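Local coordinates for fiber protein (Human adenovirus 16, PDB 3CNC) that forms the trimeric knob at the tip of the adenovirus fiber, the part that probably attaches the virus to its cellular receptor CD46, at residues S37-I42 with S105-N110; S48-L53 with G72-T77; K169-L174 with N188-L193. All blocks are in the same frame, centred on the assembly; numbering follows the deposited sequence.

Read from the N terminus, the chain passes through 37-42, and in interaction 1 the later segment 105-110 returns to pack on it, closing a long loop. Interaction 2 is nested inside that loop. The two contacts touch through residues 39-42 and 50-53. Interaction 3 follows later in the chain, as the hairpin of strands 165-174 and 185-194. It touches neither of the others; its centre is about 17 Å from that of interaction 1. Interaction 1 joins two loops that lie over strands 51-60 and 85-94, interaction 2 ties the start of strand 51-60 to the turn after strand 63-72, and interaction 3 builds the middle of the four-stranded sheet.

Interaction 1. Residues S37-I42 with S105-N110; sequences SANCVI and SSLKSN
S106 presents its carbonyl to the backbone of V41, and V41 N donates to S106 O over 2.7 Å. The same oxygen lies 3.4 Å from C40 CA in a CA-H...O contact. The short side chain of S106 suits this close approach: S106 CB rests 3.9 Å from C40 SG, while the buried hydroxyl is satisfied by the backbone N of N91. L107 stands across from C40 in a single backbone bridge, with their CA atoms 4.3 Å apart. Its CG swings opposite the backbone nitrogen (chi1 -177°), carrying the branch L107 CD1 to 3.6 Å from N39 CG. The N39 amide is held by its oxygen, which accepts from L53 N. Next, K108 N completes a second, nearly straight backbone bond to N39 O at 2.8 Å. The lysine suits its place by being two-natured: its chain bends at chi2 (-57°) and crosses V41 at a slant, with K108 CE 3.5 Å from V41 CG2, while NZ reaches the carbonyls of S105 and T102. S109 finishes the contact with its hydroxyl oxygen beside N39 CB. Both loops lie over strands of the knob: N39 and C40 bond through their backbones to D50 and C51 at the start of strand 51-60, L107 packs on L53, and C40 and S106 rest on V90 of strand 85-94.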
loop_
_atom_site.group_PDB
_atom_site.type_symbol
_atom_site.label_atom_id
_atom_site.label_comp_id
_atom_site.label_asym_id
_atom_site.label_seq_id
_atom_site.Cartn_x
_atom_site.Cartn_y
_atom_site.Cartn_z
ATOM N N SER A 37 -23.999 -7.661 1.308
ATOM C CA SER A 37 -24.634 -8.954 1.530
ATOM C C SER A 37 -23.938 -9.919 0.581
ATOM O O SER A 37 -23.208 -9.480 -0.307
ATOM C CB SER A 37 -26.121 -8.886 1.180
ATOM O OG SER A 37 -26.782 -7.890 1.942
ATOM N N ALA A 38 -24.150 -11.221 0.760
ATOM C CA ALA A 38 -23.519 -12.200 -0.121
ATOM C C ALA A 38 -23.746 -11.716 -1.550
ATOM O O ALA A 38 -24.889 -11.524 -1.982
ATOM C CB ALA A 38 -24.134 -13.588 0.091
ATOM N N ASN A 39 -22.654 -11.513 -2.278
ATOM C CA ASN A 39 -22.727 -10.997 -3.643
ATOM C C ASN A 39 -21.733 -11.693 -4.564
ATOM O O ASN A 39 -21.627 -11.356 -5.743
ATOM C CB ASN A 39 -22.399 -9.495 -3.619
ATOM C CG ASN A 39 -20.979 -9.211 -3.066
ATOM O OD1 ASN A 39 -20.258 -10.133 -2.696
ATOM N ND2 ASN A 39 -20.591 -7.933 -3.012
ATOM N N CYS A 40 -21.023 -12.681 -4.038
ATOM C CA CYS A 40 -19.984 -13.328 -4.814
ATOM C C CYS A 40 -19.991 -14.863 -4.762
ATOM O O CYS A 40 -20.269 -15.456 -3.720
ATOM C CB CYS A 40 -18.648 -12.767 -4.311
ATOM S SG CYS A 40 -17.167 -13.214 -5.200
ATOM N N VAL A 41 -19.669 -15.495 -5.890
ATOM C CA VAL A 41 -19.625 -16.954 -5.980
ATOM C C VAL A 41 -18.198 -17.486 -6.077
ATOM O O VAL A 41 -17.478 -17.210 -7.039
ATOM C CB VAL A 41 -20.414 -17.474 -7.202
ATOM C CG1 VAL A 41 -20.360 -18.989 -7.239
ATOM C CG2 VAL A 41 -21.857 -16.998 -7.137
ATOM N N ILE A 42 -17.802 -18.268 -5.082
ATOM C CA ILE A 42 -16.468 -18.838 -5.037
ATOM C C ILE A 42 -16.450 -20.321 -5.399
ATOM O O ILE A 42 -15.423 -20.838 -5.862
ATOM C CB ILE A 42 -15.834 -18.631 -3.625
ATOM C CG1 ILE A 42 -14.844 -17.474 -3.673
ATOM C CG2 ILE A 42 -15.115 -19.877 -3.157
ATOM C CD1 ILE A 42 -15.437 -16.191 -4.180
ATOM N N SER A 105 -18.346 -13.365 -14.348
ATOM C CA SER A 105 -17.660 -13.015 -13.103
ATOM C C SER A 105 -18.136 -13.716 -11.836
ATOM O O SER A 105 -19.286 -14.143 -11.735
ATOM C CB SER A 105 -17.758 -11.501 -12.885
ATOM O OG SER A 105 -17.535 -10.808 -14.104
ATOM N N SER A 106 -17.234 -13.823 -10.864
ATOM C CA SER A 106 -17.566 -14.430 -9.588
ATOM C C SER A 106 -18.543 -13.507 -8.864
ATOM O O SER A 106 -19.376 -13.978 -8.096
ATOM C CB SER A 106 -16.319 -14.607 -8.733
ATOM O OG SER A 106 -15.346 -15.373 -9.408
ATOM N N LEU A 107 -18.429 -12.199 -9.112
ATOM C CA LEU A 107 -19.305 -11.194 -8.502
ATOM C C LEU A 107 -20.634 -11.151 -9.260
ATOM O O LEU A 107 -20.654 -10.950 -10.472
ATOM C CB LEU A 107 -18.637 -9.814 -8.543
ATOM C CG LEU A 107 -19.366 -8.630 -7.898
ATOM C CD1 LEU A 107 -19.527 -8.852 -6.392
ATOM C CD2 LEU A 107 -18.573 -7.353 -8.172
ATOM N N LYS A 108 -21.744 -11.320 -8.546
ATOM C CA LYS A 108 -23.051 -11.358 -9.198
ATOM C C LYS A 108 -23.904 -10.105 -9.184
ATOM O O LYS A 108 -25.018 -10.111 -9.695
ATOM C CB LYS A 108 -23.865 -12.532 -8.657
ATOM C CG LYS A 108 -23.149 -13.867 -8.790
ATOM C CD LYS A 108 -22.758 -14.162 -10.240
ATOM C CE LYS A 108 -22.033 -15.507 -10.353
ATOM N NZ LYS A 108 -21.729 -15.878 -11.772
ATOM N N SER A 109 -23.408 -9.032 -8.588
ATOM C CA SER A 109 -24.146 -7.778 -8.598
ATOM C C SER A 109 -23.143 -6.732 -9.080
ATOM O O SER A 109 -21.980 -6.746 -8.664
ATOM C CB SER A 109 -24.693 -7.446 -7.204
ATOM O OG SER A 109 -23.731 -7.684 -6.200
ATOM N N ASN A 110 -23.572 -5.850 -9.978
ATOM C CA ASN A 110 -22.668 -4.835 -10.512
ATOM C C ASN A 110 -22.235 -3.833 -9.445
ATOM O O ASN A 110 -22.961 -3.569 -8.487
ATOM C CB ASN A 110 -23.314 -4.106 -11.707
ATOM C CG ASN A 110 -22.323 -3.201 -12.463
ATOM O OD1 ASN A 110 -21.189 -3.599 -12.761
ATOM N ND2 ASN A 110 -22.758 -1.984 -12.783
#

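Interaction 2. Residues S48-L53 with G72-T77; sequences SPDCKL and GASEYT
The carbonyl oxygen of D50 is the centre of this contact, with the turn 73-77 wrapped around it. A73 N donates to D50 O at 3.2 Å, approaching from above the carbonyl plane rather than along a lone pair. S74 OG adds a weak hydrogen bond to the same oxygen, and the T77 methyl is pressed tightly against it, CG2 to D50 O 3.0 Å. That methyl also reaches the carboxylate, T77 CG2 lying 3.3 Å from D50 OD2. Y76 turns the edge of its ring to this oxygen, CD1 to D50 OD2 4.0 Å, with carboxylate and ring planes only 11° apart. On the strand side the small A73 fits closely, its CB 3.6 Å from C51 CA. G72, paired with C51 as an antiparallel non-hydrogen-bonded pair, has no side chain, which leaves room for T77 OG1.

Behind these atoms, the turn fixes its own groups. T77 N gives S74 OG a straight hydrogen bond of 3.2 Å (176°), and T77 OG1 donates to S74 O at 3.1 Å. With OG1 between the backbone N and the carbonyl carbon (chi1 69°), CG2 is left anti to the carbonyl carbon and turned onto D50. Threonine thus serves two ends: its hydroxyl ties the turn while its methyl packs on D50. The carboxylate is positioned from outside, by I42 N on OD1 and, weakly, by K43 N on OD2.

S74 begins an ST motif that leads into the helical backbone angles of 75-77. D50 and C51, both facing C40, form a classic beta bulge where strand 51-60 starts, between strands 29-31 and 63-72.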
loop_
_atom_site.group_PDB
_atom_site.type_symbol
_atom_site.label_atom_id
_atom_site.label_comp_id
_atom_site.label_asym_id
_atom_site.label_seq_id
_atom_site.Cartn_x
_atom_site.Cartn_y
_atom_site.Cartn_z
ATOM N N SER A 48 -25.277 -19.055 -7.398
ATOM C CA SER A 48 -25.798 -18.249 -6.297
ATOM C C SER A 48 -24.691 -17.867 -5.313
ATOM O O SER A 48 -23.835 -18.683 -4.967
ATOM C CB SER A 48 -26.898 -19.003 -5.553
ATOM O OG SER A 48 -26.361 -20.138 -4.899
ATOM N N PRO A 49 -24.705 -16.609 -4.853
ATOM C CA PRO A 49 -23.729 -16.056 -3.908
ATOM C C PRO A 49 -23.467 -16.958 -2.721
ATOM O O PRO A 49 -24.402 -17.384 -2.044
ATOM C CB PRO A 49 -24.369 -14.741 -3.483
ATOM C CG PRO A 49 -25.027 -14.291 -4.738
ATOM C CD PRO A 49 -25.673 -15.578 -5.268
ATOM N N ASP A 50 -22.195 -17.240 -2.464
ATOM C CA ASP A 50 -21.829 -18.075 -1.328
ATOM C C ASP A 50 -20.803 -17.373 -0.427
ATOM O O ASP A 50 -20.206 -17.988 0.456
ATOM C CB ASP A 50 -21.306 -19.432 -1.812
ATOM C CG ASP A 50 -20.003 -19.325 -2.562
ATOM O OD1 ASP A 50 -19.733 -18.254 -3.149
ATOM O OD2 ASP A 50 -19.252 -20.324 -2.576
ATOM N N CYS A 51 -20.598 -16.080 -0.664
ATOM C CA CYS A 51 -19.680 -15.277 0.149
ATOM C C CYS A 51 -19.820 -13.779 -0.144
ATOM O O CYS A 51 -20.397 -13.375 -1.159
ATOM C CB CYS A 51 -18.228 -15.720 -0.047
ATOM S SG CYS A 51 -17.561 -15.413 -1.673
ATOM N N LYS A 52 -19.300 -12.962 0.768
ATOM C CA LYS A 52 -19.379 -11.511 0.645
ATOM C C LYS A 52 -18.054 -10.908 0.192
ATOM O O LYS A 52 -17.034 -11.057 0.861
ATOM C CB LYS A 52 -19.791 -10.903 1.983
ATOM C CG LYS A 52 -21.112 -11.422 2.499
ATOM C CD LYS A 52 -21.271 -11.147 3.984
ATOM C CE LYS A 52 -22.617 -11.657 4.498
ATOM N NZ LYS A 52 -22.727 -11.539 5.985
ATOM N N LEU A 53 -18.085 -10.231 -0.952
ATOM C CA LEU A 53 -16.900 -9.595 -1.513
ATOM C C LEU A 53 -16.938 -8.088 -1.318
ATOM O O LEU A 53 -17.881 -7.422 -1.754
ATOM C CB LEU A 53 -16.799 -9.871 -3.011
ATOM C CG LEU A 53 -15.727 -9.038 -3.735
ATOM C CD1 LEU A 53 -14.347 -9.551 -3.360
ATOM C CD2 LEU A 53 -15.930 -9.124 -5.232
ATOM N N GLY A 72 -16.698 -15.302 4.182
ATOM C CA GLY A 72 -17.517 -16.468 3.876
ATOM C C GLY A 72 -18.986 -16.340 4.265
ATOM O O GLY A 72 -19.324 -15.682 5.251
ATOM N N ALA A 73 -19.862 -16.971 3.489
ATOM C CA ALA A 73 -21.297 -16.922 3.757
ATOM C C ALA A 73 -22.018 -18.253 3.453
ATOM O O ALA A 73 -23.180 -18.272 3.035
ATOM C CB ALA A 73 -21.923 -15.791 2.957
ATOM N N SER A 74 -21.320 -19.363 3.661
ATOM C CA SER A 74 -21.897 -20.677 3.418
ATOM C C SER A 74 -21.031 -21.757 4.039
ATOM O O SER A 74 -19.826 -21.564 4.258
ATOM C CB SER A 74 -22.034 -20.950 1.914
ATOM O OG SER A 74 -20.787 -21.294 1.336
ATOM N N GLU A 75 -21.651 -22.898 4.313
ATOM C CA GLU A 75 -20.942 -24.024 4.905
ATOM C C GLU A 75 -19.739 -24.411 4.040
ATOM O O GLU A 75 -18.687 -24.807 4.555
ATOM C CB GLU A 75 -21.898 -25.209 5.059
ATOM C CG GLU A 75 -21.340 -26.353 5.880
ATOM C CD GLU A 75 -22.422 -27.294 6.367
ATOM O OE1 GLU A 75 -22.082 -28.288 7.040
ATOM O OE2 GLU A 75 -23.614 -27.036 6.082
ATOM N N TYR A 76 -19.884 -24.283 2.724
ATOM C CA TYR A 76 -18.781 -24.614 1.833
ATOM C C TYR A 76 -17.589 -23.687 2.041
ATOM O O TYR A 76 -16.479 -24.153 2.321
ATOM C CB TYR A 76 -19.209 -24.550 0.363
ATOM C CG TYR A 76 -18.044 -24.777 -0.580
ATOM C CD1 TYR A 76 -17.542 -23.738 -1.360
ATOM C CD2 TYR A 76 -17.408 -26.018 -0.649
ATOM C CE1 TYR A 76 -16.436 -23.928 -2.187
ATOM C CE2 TYR A 76 -16.302 -26.218 -1.470
ATOM C CZ TYR A 76 -15.822 -25.168 -2.235
ATOM O OH TYR A 76 -14.733 -25.354 -3.055
ATOM N N THR A 77 -17.814 -22.380 1.900
ATOM C CA THR A 77 -16.731 -21.416 2.069
ATOM C C THR A 77 -16.196 -21.463 3.490
ATOM O O THR A 77 -14.983 -21.399 3.704
ATOM C CB THR A 77 -17.172 -19.941 1.772
ATOM O OG1 THR A 77 -18.070 -19.479 2.795
ATOM C CG2 THR A 77 -17.849 -19.843 0.409
#

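Interaction 3. Residues K169-L174 with N188-L193; sequences KVTVTL and NFSWSL
An antiparallel beta hairpin brings strands 165-174 and 185-194 together, here from K169 opposite S192 to T173 opposite N188. Three hydrogen-bonded pairs, K169 with S192, T171 with S190 and T173 with N188, are each joined by two backbone bonds, among them T173 N to N188 O at 2.7 Å and T171 N to S190 O at 3.0 Å. CA-H...O contacts lie between the bonds, such as V172 CA to N188 O at 3.1 Å. These strands are the middle pair of the four-stranded sheet, flanked by 85-94 and 151-159, in the antiparallel beta sandwich of the adenovirus knob. Alternation therefore gives each strand an apolar face and a polar one. On the buried face V172 lies beside F189: its CG1, anti to the backbone N (chi1 -172°), is set off-centre over the ring, 4.3 Å from the F189 centroid and 30° off the normal, while CG2 approaches F189 CD2 obliquely at 3.8 Å. V170 runs alongside W191, with CG2 3.8 Å from W191 CD1. The compact valines suit the space beside these large rings, and F211 of strand 211-216 touches both V170 and V172. The other face carries T171, S190 and T173; beta-branched threonines suit an extended strand, and the small S190 fits beside T171, S190 OG 3.6 Å from T171 CB. N188, its CB against T173 CB, accepts through OD1 from L92 N.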
loop_
_atom_site.group_PDB
_atom_site.type_symbol
_atom_site.label_atom_id
_atom_site.label_comp_id
_atom_site.label_asym_id
_atom_site.label_seq_id
_atom_site.Cartn_x
_atom_site.Cartn_y
_atom_site.Cartn_z
ATOM N N LYS A 169 -1.109 -15.824 0.272
ATOM C CA LYS A 169 -0.434 -15.233 -0.871
ATOM C C LYS A 169 -1.501 -14.803 -1.867
ATOM O O LYS A 169 -2.333 -15.605 -2.302
ATOM C CB LYS A 169 0.543 -16.238 -1.483
ATOM C CG LYS A 169 1.695 -16.555 -0.535
ATOM C CD LYS A 169 2.651 -17.612 -1.066
ATOM C CE LYS A 169 3.786 -17.848 -0.070
ATOM N NZ LYS A 169 4.686 -18.960 -0.481
ATOM N N VAL A 170 -1.472 -13.515 -2.199
ATOM C CA VAL A 170 -2.437 -12.908 -3.097
ATOM C C VAL A 170 -1.860 -12.603 -4.466
ATOM O O VAL A 170 -0.767 -12.049 -4.569
ATOM C CB VAL A 170 -2.936 -11.583 -2.511
ATOM C CG1 VAL A 170 -3.965 -10.963 -3.435
ATOM C CG2 VAL A 170 -3.489 -11.814 -1.115
ATOM N N THR A 171 -2.597 -12.952 -5.515
ATOM C CA THR A 171 -2.148 -12.670 -6.875
ATOM C C THR A 171 -3.255 -11.936 -7.589
ATOM O O THR A 171 -4.394 -12.390 -7.589
ATOM C CB THR A 171 -1.866 -13.934 -7.698
ATOM O OG1 THR A 171 -0.892 -14.736 -7.033
ATOM C CG2 THR A 171 -1.328 -13.553 -9.074
ATOM N N VAL A 172 -2.929 -10.795 -8.185
ATOM C CA VAL A 172 -3.924 -10.040 -8.918
ATOM C C VAL A 172 -3.527 -10.088 -10.375
ATOM O O VAL A 172 -2.375 -9.843 -10.714
ATOM C CB VAL A 172 -3.979 -8.564 -8.474
ATOM C CG1 VAL A 172 -5.156 -7.877 -9.121
ATOM C CG2 VAL A 172 -4.074 -8.472 -6.976
ATOM N N THR A 173 -4.468 -10.432 -11.242
ATOM C CA THR A 173 -4.177 -10.470 -12.663
ATOM C C THR A 173 -4.994 -9.373 -13.325
ATOM O O THR A 173 -6.201 -9.287 -13.110
ATOM C CB THR A 173 -4.556 -11.822 -13.291
ATOM O OG1 THR A 173 -3.961 -12.885 -12.537
ATOM C CG2 THR A 173 -4.052 -11.887 -14.739
ATOM N N LEU A 174 -4.338 -8.526 -14.113
ATOM C CA LEU A 174 -5.046 -7.441 -14.791
ATOM C C LEU A 174 -5.071 -7.689 -16.309
ATOM O O LEU A 174 -4.030 -7.949 -16.909
ATOM C CB LEU A 174 -4.370 -6.097 -14.486
ATOM C CG LEU A 174 -4.168 -5.711 -13.007
ATOM C CD1 LEU A 174 -3.358 -4.434 -12.901
ATOM C CD2 LEU A 174 -5.506 -5.526 -12.327
ATOM N N ASN A 188 -8.497 -10.331 -11.874
ATOM C CA ASN A 188 -8.640 -11.552 -11.089
ATOM C C ASN A 188 -7.828 -11.555 -9.812
ATOM O O ASN A 188 -6.691 -11.079 -9.778
ATOM C CB ASN A 188 -8.252 -12.782 -11.917
ATOM C CG ASN A 188 -9.101 -12.929 -13.152
ATOM O OD1 ASN A 188 -10.180 -12.348 -13.243
ATOM N ND2 ASN A 188 -8.630 -13.715 -14.110
ATOM N N PHE A 189 -8.426 -12.095 -8.758
ATOM C CA PHE A 189 -7.751 -12.189 -7.481
ATOM C C PHE A 189 -7.774 -13.640 -7.043
ATOM O O PHE A 189 -8.748 -14.356 -7.293
ATOM C CB PHE A 189 -8.469 -11.369 -6.410
ATOM C CG PHE A 189 -8.648 -9.930 -6.755
ATOM C CD1 PHE A 189 -9.703 -9.524 -7.556
ATOM C CD2 PHE A 189 -7.768 -8.973 -6.258
ATOM C CE1 PHE A 189 -9.892 -8.178 -7.859
ATOM C CE2 PHE A 189 -7.940 -7.617 -6.551
ATOM C CZ PHE A 189 -9.000 -7.215 -7.350
ATOM N N SER A 190 -6.693 -14.073 -6.413
ATOM C CA SER A 190 -6.613 -15.420 -5.881
ATOM C C SER A 190 -5.804 -15.354 -4.585
ATOM O O SER A 190 -4.786 -14.662 -4.515
ATOM C CB SER A 190 -5.962 -16.400 -6.879
ATOM O OG SER A 190 -4.579 -16.167 -7.057
ATOM N N TRP A 191 -6.297 -16.044 -3.562
ATOM C CA TRP A 191 -5.649 -16.111 -2.255
ATOM C C TRP A 191 -5.147 -17.532 -2.113
ATOM O O TRP A 191 -5.871 -18.475 -2.410
ATOM C CB TRP A 191 -6.651 -15.841 -1.135
ATOM C CG TRP A 191 -7.174 -14.450 -1.086
ATOM C CD1 TRP A 191 -6.830 -13.484 -0.194
ATOM C CD2 TRP A 191 -8.201 -13.891 -1.914
ATOM N NE1 TRP A 191 -7.586 -12.358 -0.401
ATOM C CE2 TRP A 191 -8.436 -12.576 -1.451
ATOM C CE3 TRP A 191 -8.947 -14.372 -3.000
ATOM C CZ2 TRP A 191 -9.393 -11.731 -2.033
ATOM C CZ3 TRP A 191 -9.905 -13.530 -3.585
ATOM C CH2 TRP A 191 -10.116 -12.222 -3.096
ATOM N N SER A 192 -3.919 -17.693 -1.646
ATOM C CA SER A 192 -3.377 -19.031 -1.506
ATOM C C SER A 192 -2.935 -19.385 -0.094
ATOM O O SER A 192 -2.097 -18.703 0.500
ATOM C CB SER A 192 -2.207 -19.210 -2.469
ATOM O OG SER A 192 -1.635 -20.493 -2.329
ATOM N N LEU A 193 -3.511 -20.460 0.431
ATOM C CA LEU A 193 -3.179 -20.958 1.758
ATOM C C LEU A 193 -2.358 -22.220 1.574
ATOM O O LEU A 193 -2.850 -23.200 1.021
ATOM C CB LEU A 193 -4.446 -21.304 2.541
ATOM C CG LEU A 193 -4.222 -22.023 3.881
ATOM C CD1 LEU A 193 -3.468 -21.108 4.837
ATOM C CD2 LEU A 193 -5.568 -22.442 4.487
#